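RabGAP/TBC protein (Chlamydomonas reinhardtii, PDB 4P17) is a flagellar TBC-domain protein that probably acts as a GTPase-activating protein for Rab GTPases. Local coordinates at residues Ser240-Ser252 with Ala293-Phe307. Numbering follows the deposited sequence.
Sequences SLPSETVMRTWDS and AATMHQRDVLMATAF
Helix segment 243-252 and helix 299-306 run side by side in roughly the same direction, their axes 9.5 Å apart at closest and 32° from parallel. Ahead of them, Leu241 and Pro242 lie against the C-terminal end of helix 282-294 and the link that follows it, through His297. Thr245 OG1 donates to Met296 O at 2.7 Å, in the carbonyl plane. It also accepts from water 2, which donates to His297 O as well. Pro242 CG sits over the His297 ring face, 3.9 Å from the centroid, a CH-pi contact. Leu241 CD1 and Leu302 CD2 meet tip to tip, and Thr245 CG2 packs on Leu302 CD2 at 3.6 Å. Arg248 bends at chi2 and chi3 (-76° and -57°), which lays one guanidinium face against Met303 CG. Arg248 NH1 then meets Asp300 OD1 at 2.9 Å, in the guanidinium plane, in a salt bridge. Arg248 NH2 is also hydrogen-bonded to Arg65 O, and Asp300 OD2 accepts from Asn36. Arg299 stretches across Glu244. Glu244 OE1 lies over the guanidinium face, 3.6 Å from Arg299 NH1, so this long salt bridge rests on charge alone. Their stronger partners are Arg30 for Glu244 and Asp34 for Arg299, both on helix 27-50. Water 3 accepts from Arg248 NH1 and Arg299 NE. The two arginines thus share a hydrated network with nearby acids, which probably offsets their like charges and ties both helices to helix 27-50.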
loop_
_atom_site.group_PDB
_atom_site.type_symbol
_atom_site.label_atom_id
_atom_site.label_comp_id
_atom_site.label_asym_id
_atom_site.label_seq_id
_atom_site.Cartn_x
_atom_site.Cartn_y
_atom_site.Cartn_z
ATOM N N SER A 240 4.433 3.590 -6.713
ATOM C CA SER A 240 5.065 2.673 -7.638
ATOM C C SER A 240 4.085 1.945 -8.530
ATOM O O SER A 240 4.376 1.718 -9.701
ATOM C CB SER A 240 5.898 1.676 -6.851
ATOM O OG SER A 240 7.015 2.341 -6.296
ATOM N N LEU A 241 2.917 1.598 -7.978
ATOM C CA LEU A 241 1.953 0.766 -8.684
ATOM C C LEU A 241 0.639 1.506 -8.915
ATOM O O LEU A 241 0.353 2.478 -8.209
ATOM C CB LEU A 241 1.674 -0.528 -7.919
ATOM C CG LEU A 241 2.816 -1.389 -7.382
ATOM C CD1 LEU A 241 2.253 -2.633 -6.695
ATOM C CD2 LEU A 241 3.833 -1.789 -8.474
ATOM N N PRO A 242 -0.143 1.077 -9.921
ATOM C CA PRO A 242 -1.485 1.627 -10.086
ATOM C C PRO A 242 -2.289 1.465 -8.818
ATOM O O PRO A 242 -2.129 0.482 -8.128
ATOM C CB PRO A 242 -2.084 0.788 -11.204
ATOM C CG PRO A 242 -0.898 0.393 -12.017
ATOM C CD PRO A 242 0.179 0.127 -11.001
ATOM N N SER A 243 -3.141 2.423 -8.518
ATOM C CA SER A 243 -3.788 2.448 -7.212
ATOM C C SER A 243 -4.619 1.193 -6.878
ATOM O O SER A 243 -4.636 0.750 -5.731
ATOM C CB SER A 243 -4.675 3.703 -7.108
ATOM O OG SER A 243 -5.893 3.497 -7.781
ATOM N N GLU A 244 -5.287 0.593 -7.854
ATOM C CA GLU A 244 -6.123 -0.564 -7.530
ATOM C C GLU A 244 -5.226 -1.775 -7.255
ATOM O O GLU A 244 -5.590 -2.677 -6.489
ATOM C CB GLU A 244 -7.115 -0.861 -8.647
ATOM C CG GLU A 244 -8.056 0.261 -8.889
ATOM C CD GLU A 244 -9.062 -0.039 -9.936
ATOM O OE1 GLU A 244 -9.804 -1.029 -9.773
ATOM O OE2 GLU A 244 -9.090 0.707 -10.943
ATOM N N THR A 245 -4.031 -1.766 -7.842
ATOM C CA THR A 245 -3.091 -2.859 -7.602
ATOM C C THR A 245 -2.520 -2.688 -6.195
ATOM O O THR A 245 -2.392 -3.663 -5.438
ATOM C CB THR A 245 -2.012 -2.862 -8.647
ATOM O OG1 THR A 245 -2.654 -3.023 -9.912
ATOM C CG2 THR A 245 -1.054 -3.966 -8.449
ATOM N N VAL A 246 -2.188 -1.444 -5.851
ATOM C CA VAL A 246 -1.693 -1.141 -4.509
ATOM C C VAL A 246 -2.679 -1.652 -3.454
ATOM O O VAL A 246 -2.267 -2.296 -2.478
ATOM C CB VAL A 246 -1.479 0.373 -4.284
ATOM C CG1 VAL A 246 -1.040 0.655 -2.842
ATOM C CG2 VAL A 246 -0.455 0.955 -5.233
ATOM N N MET A 247 -3.969 -1.385 -3.644
ATOM C CA MET A 247 -4.954 -1.709 -2.601
ATOM C C MET A 247 -5.054 -3.206 -2.379
ATOM O O MET A 247 -5.359 -3.655 -1.274
ATOM C CB MET A 247 -6.349 -1.173 -2.940
ATOM C CG MET A 247 -6.395 0.247 -3.342
ATOM S SD MET A 247 -5.889 1.321 -2.029
ATOM C CE MET A 247 -6.246 2.887 -2.865
ATOM N N ARG A 248 -4.779 -4.003 -3.407
ATOM C CA ARG A 248 -4.768 -5.440 -3.194
ATOM C C ARG A 248 -3.599 -5.871 -2.322
ATOM O O ARG A 248 -3.722 -6.786 -1.477
ATOM C CB ARG A 248 -4.712 -6.179 -4.522
ATOM C CG ARG A 248 -6.024 -6.184 -5.261
ATOM C CD ARG A 248 -7.012 -7.179 -4.661
ATOM N NE ARG A 248 -6.481 -8.540 -4.631
ATOM C CZ ARG A 248 -6.481 -9.359 -5.685
ATOM N NH1 ARG A 248 -7.016 -8.965 -6.844
ATOM N NH2 ARG A 248 -5.974 -10.574 -5.574
ATOM N N THR A 249 -2.459 -5.222 -2.487
ATOM C CA THR A 249 -1.342 -5.484 -1.570
ATOM C C THR A 249 -1.746 -5.086 -0.137
ATOM O O THR A 249 -1.434 -5.778 0.853
ATOM C CB THR A 249 -0.025 -4.760 -1.964
ATOM O OG1 THR A 249 -0.067 -3.373 -1.624
ATOM C CG2 THR A 249 0.301 -4.914 -3.449
ATOM N N TRP A 250 -2.474 -3.992 -0.036
ATOM C CA TRP A 250 -2.885 -3.481 1.270
ATOM C C TRP A 250 -3.929 -4.379 1.922
ATOM O O TRP A 250 -3.903 -4.600 3.161
ATOM C CB TRP A 250 -3.419 -2.055 1.113
ATOM C CG TRP A 250 -2.330 -0.996 0.883
ATOM C CD1 TRP A 250 -0.985 -1.214 0.545
ATOM C CD2 TRP A 250 -2.491 0.427 0.987
ATOM N NE1 TRP A 250 -0.333 0.006 0.455
ATOM C CE2 TRP A 250 -1.236 1.020 0.703
ATOM C CE3 TRP A 250 -3.580 1.263 1.306
ATOM C CZ2 TRP A 250 -1.039 2.419 0.718
ATOM C CZ3 TRP A 250 -3.373 2.664 1.313
ATOM C CH2 TRP A 250 -2.111 3.213 1.030
ATOM N N ASP A 251 -4.843 -4.913 1.113
ATOM C CA ASP A 251 -5.799 -5.930 1.610
ATOM C C ASP A 251 -5.069 -6.976 2.445
ATOM O O ASP A 251 -5.399 -7.232 3.584
ATOM C CB ASP A 251 -6.543 -6.661 0.488
ATOM C CG ASP A 251 -7.528 -5.765 -0.279
ATOM O OD1 ASP A 251 -7.901 -4.715 0.255
ATOM O OD2 ASP A 251 -7.942 -6.144 -1.411
ATOM N N SER A 252 -4.065 -7.602 1.859
ATOM C CA SER A 252 -3.341 -8.643 2.587
ATOM C C SER A 252 -2.373 -8.105 3.647
ATOM O O SER A 252 -2.157 -8.761 4.668
ATOM C CB SER A 252 -2.614 -9.537 1.602
ATOM O OG SER A 252 -3.594 -10.349 0.935
ATOM N N ALA A 293 6.558 -1.153 -13.325
ATOM C CA ALA A 293 5.771 -1.250 -12.119
ATOM C C ALA A 293 4.592 -0.302 -12.208
ATOM O O ALA A 293 3.501 -0.631 -11.759
ATOM C CB ALA A 293 6.614 -0.959 -10.909
ATOM N N ALA A 294 4.799 0.864 -12.813
ATOM C CA ALA A 294 3.734 1.859 -12.888
ATOM C C ALA A 294 2.569 1.411 -13.778
ATOM O O ALA A 294 1.479 1.999 -13.730
ATOM C CB ALA A 294 4.310 3.205 -13.372
ATOM N N THR A 295 2.764 0.378 -14.593
ATOM C CA THR A 295 1.652 -0.098 -15.422
ATOM C C THR A 295 1.265 -1.532 -15.067
ATOM O O THR A 295 0.715 -2.292 -15.871
ATOM C CB THR A 295 1.980 0.041 -16.904
ATOM O OG1 THR A 295 3.157 -0.700 -17.199
ATOM C CG2 THR A 295 2.198 1.508 -17.238
ATOM N N MET A 296 1.537 -1.893 -13.819
ATOM C CA MET A 296 1.200 -3.214 -13.338
ATOM C C MET A 296 -0.301 -3.257 -12.985
ATOM O O MET A 296 -0.694 -3.167 -11.826
ATOM C CB MET A 296 2.088 -3.580 -12.152
ATOM C CG MET A 296 2.287 -5.086 -11.960
ATOM S SD MET A 296 0.752 -6.047 -11.792
ATOM C CE MET A 296 1.302 -7.648 -12.377
ATOM N N HIS A 297 -1.136 -3.419 -14.007
ATOM C CA HIS A 297 -2.580 -3.377 -13.838
ATOM C C HIS A 297 -3.165 -4.741 -13.509
ATOM O O HIS A 297 -4.266 -4.822 -12.988
ATOM C CB HIS A 297 -3.233 -2.798 -15.105
ATOM C CG HIS A 297 -2.858 -1.379 -15.349
ATOM N ND1 HIS A 297 -3.346 -0.344 -14.577
ATOM C CD2 HIS A 297 -1.999 -0.820 -16.234
ATOM C CE1 HIS A 297 -2.827 0.795 -15.000
ATOM N NE2 HIS A 297 -2.007 0.535 -16.000
ATOM N N GLN A 298 -2.390 -5.805 -13.733
ATOM C CA GLN A 298 -2.873 -7.150 -13.488
ATOM C C GLN A 298 -2.733 -7.467 -12.008
ATOM O O GLN A 298 -1.814 -8.188 -11.575
ATOM C CB GLN A 298 -2.106 -8.176 -14.349
ATOM C CG GLN A 298 -3.008 -9.119 -15.135
ATOM C CD GLN A 298 -4.151 -9.679 -14.321
ATOM O OE1 GLN A 298 -4.110 -9.702 -13.089
ATOM N NE2 GLN A 298 -5.192 -10.125 -15.007
ATOM N N ARG A 299 -3.638 -6.917 -11.210
ATOM C CA ARG A 299 -3.544 -7.096 -9.770
ATOM C C ARG A 299 -3.855 -8.541 -9.321
ATOM O O ARG A 299 -3.335 -9.017 -8.318
ATOM C CB ARG A 299 -4.465 -6.090 -9.053
ATOM C CG ARG A 299 -5.920 -6.135 -9.427
ATOM C CD ARG A 299 -6.627 -4.920 -8.915
ATOM N NE ARG A 299 -8.074 -5.030 -9.083
ATOM C CZ ARG A 299 -8.741 -4.553 -10.121
ATOM N NH1 ARG A 299 -8.109 -3.936 -11.113
ATOM N NH2 ARG A 299 -10.050 -4.688 -10.161
ATOM N N ASP A 300 -4.648 -9.262 -10.106
ATOM C CA ASP A 300 -4.928 -10.647 -9.793
ATOM C C ASP A 300 -3.654 -11.486 -9.903
ATOM O O ASP A 300 -3.313 -12.283 -9.008
ATOM C CB ASP A 300 -5.987 -11.241 -10.729
ATOM C CG ASP A 300 -7.408 -10.796 -10.427
ATOM O OD1 ASP A 300 -7.712 -10.328 -9.302
ATOM O OD2 ASP A 300 -8.249 -10.996 -11.334
ATOM N N VAL A 301 -2.944 -11.309 -11.010
ATOM C CA VAL A 301 -1.728 -12.071 -11.241
ATOM C C VAL A 301 -0.640 -11.656 -10.258
ATOM O O VAL A 301 0.153 -12.506 -9.803
ATOM C CB VAL A 301 -1.262 -11.894 -12.671
ATOM C CG1 VAL A 301 0.120 -12.515 -12.886
ATOM C CG2 VAL A 301 -2.313 -12.489 -13.597
ATOM N N LEU A 302 -0.579 -10.377 -9.916
ATOM C CA LEU A 302 0.424 -9.965 -8.925
ATOM C C LEU A 302 0.228 -10.724 -7.621
ATOM O O LEU A 302 1.195 -11.218 -7.022
ATOM C CB LEU A 302 0.376 -8.454 -8.641
ATOM C CG LEU A 302 1.462 -8.005 -7.636
ATOM C CD1 LEU A 302 2.888 -8.290 -8.144
ATOM C CD2 LEU A 302 1.301 -6.511 -7.336
ATOM N N MET A 303 -0.990 -10.760 -7.102
ATOM C CA MET A 303 -1.159 -11.357 -5.776
ATOM C C MET A 303 -1.041 -12.885 -5.863
ATOM O O MET A 303 -0.467 -13.540 -4.993
ATOM C CB MET A 303 -2.486 -10.968 -5.165
ATOM C CG MET A 303 -2.637 -9.470 -4.953
ATOM S SD MET A 303 -1.211 -8.723 -4.143
ATOM C CE MET A 303 -1.235 -9.368 -2.462
ATOM N N ALA A 304 -1.612 -13.466 -6.906
ATOM C CA ALA A 304 -1.512 -14.898 -7.059
ATOM C C ALA A 304 -0.028 -15.303 -7.185
ATOM O O ALA A 304 0.421 -16.337 -6.647
ATOM C CB ALA A 304 -2.302 -15.342 -8.257
ATOM N N THR A 305 0.752 -14.473 -7.863
ATOM C CA THR A 305 2.173 -14.787 -7.999
ATOM C C THR A 305 2.859 -14.635 -6.635
ATOM O O THR A 305 3.663 -15.477 -6.253
ATOM C CB THR A 305 2.864 -13.923 -9.070
ATOM O OG1 THR A 305 2.215 -14.140 -10.334
ATOM C CG2 THR A 305 4.337 -14.286 -9.196
ATOM N N ALA A 306 2.508 -13.598 -5.878
ATOM C CA ALA A 306 3.096 -13.398 -4.552
ATOM C C ALA A 306 2.903 -14.582 -3.622
ATOM O O ALA A 306 3.757 -14.852 -2.753
ATOM C CB ALA A 306 2.509 -12.138 -3.903
ATOM N N PHE A 307 1.801 -15.308 -3.796
ATOM C CA PHE A 307 1.501 -16.415 -2.883
ATOM C C PHE A 307 1.732 -17.792 -3.481
ATOM O O PHE A 307 1.345 -18.787 -2.840
ATOM C CB PHE A 307 0.044 -16.367 -2.401
ATOM C CG PHE A 307 -0.345 -15.059 -1.764
ATOM C CD1 PHE A 307 0.219 -14.672 -0.548
ATOM C CD2 PHE A 307 -1.292 -14.243 -2.360
ATOM C CE1 PHE A 307 -0.125 -13.479 0.041
ATOM C CE2 PHE A 307 -1.661 -13.048 -1.779
ATOM C CZ PHE A 307 -1.058 -12.654 -0.572
HETATM O O HOH W 1 -9.706 -2.557 -12.736
HETATM O O HOH W 2 -5.159 -2.979 -11.207
HETATM O O HOH W 3 -9.258 -6.948 -7.257
HETATM O O HOH W 4 -5.181 -12.932 -7.255
#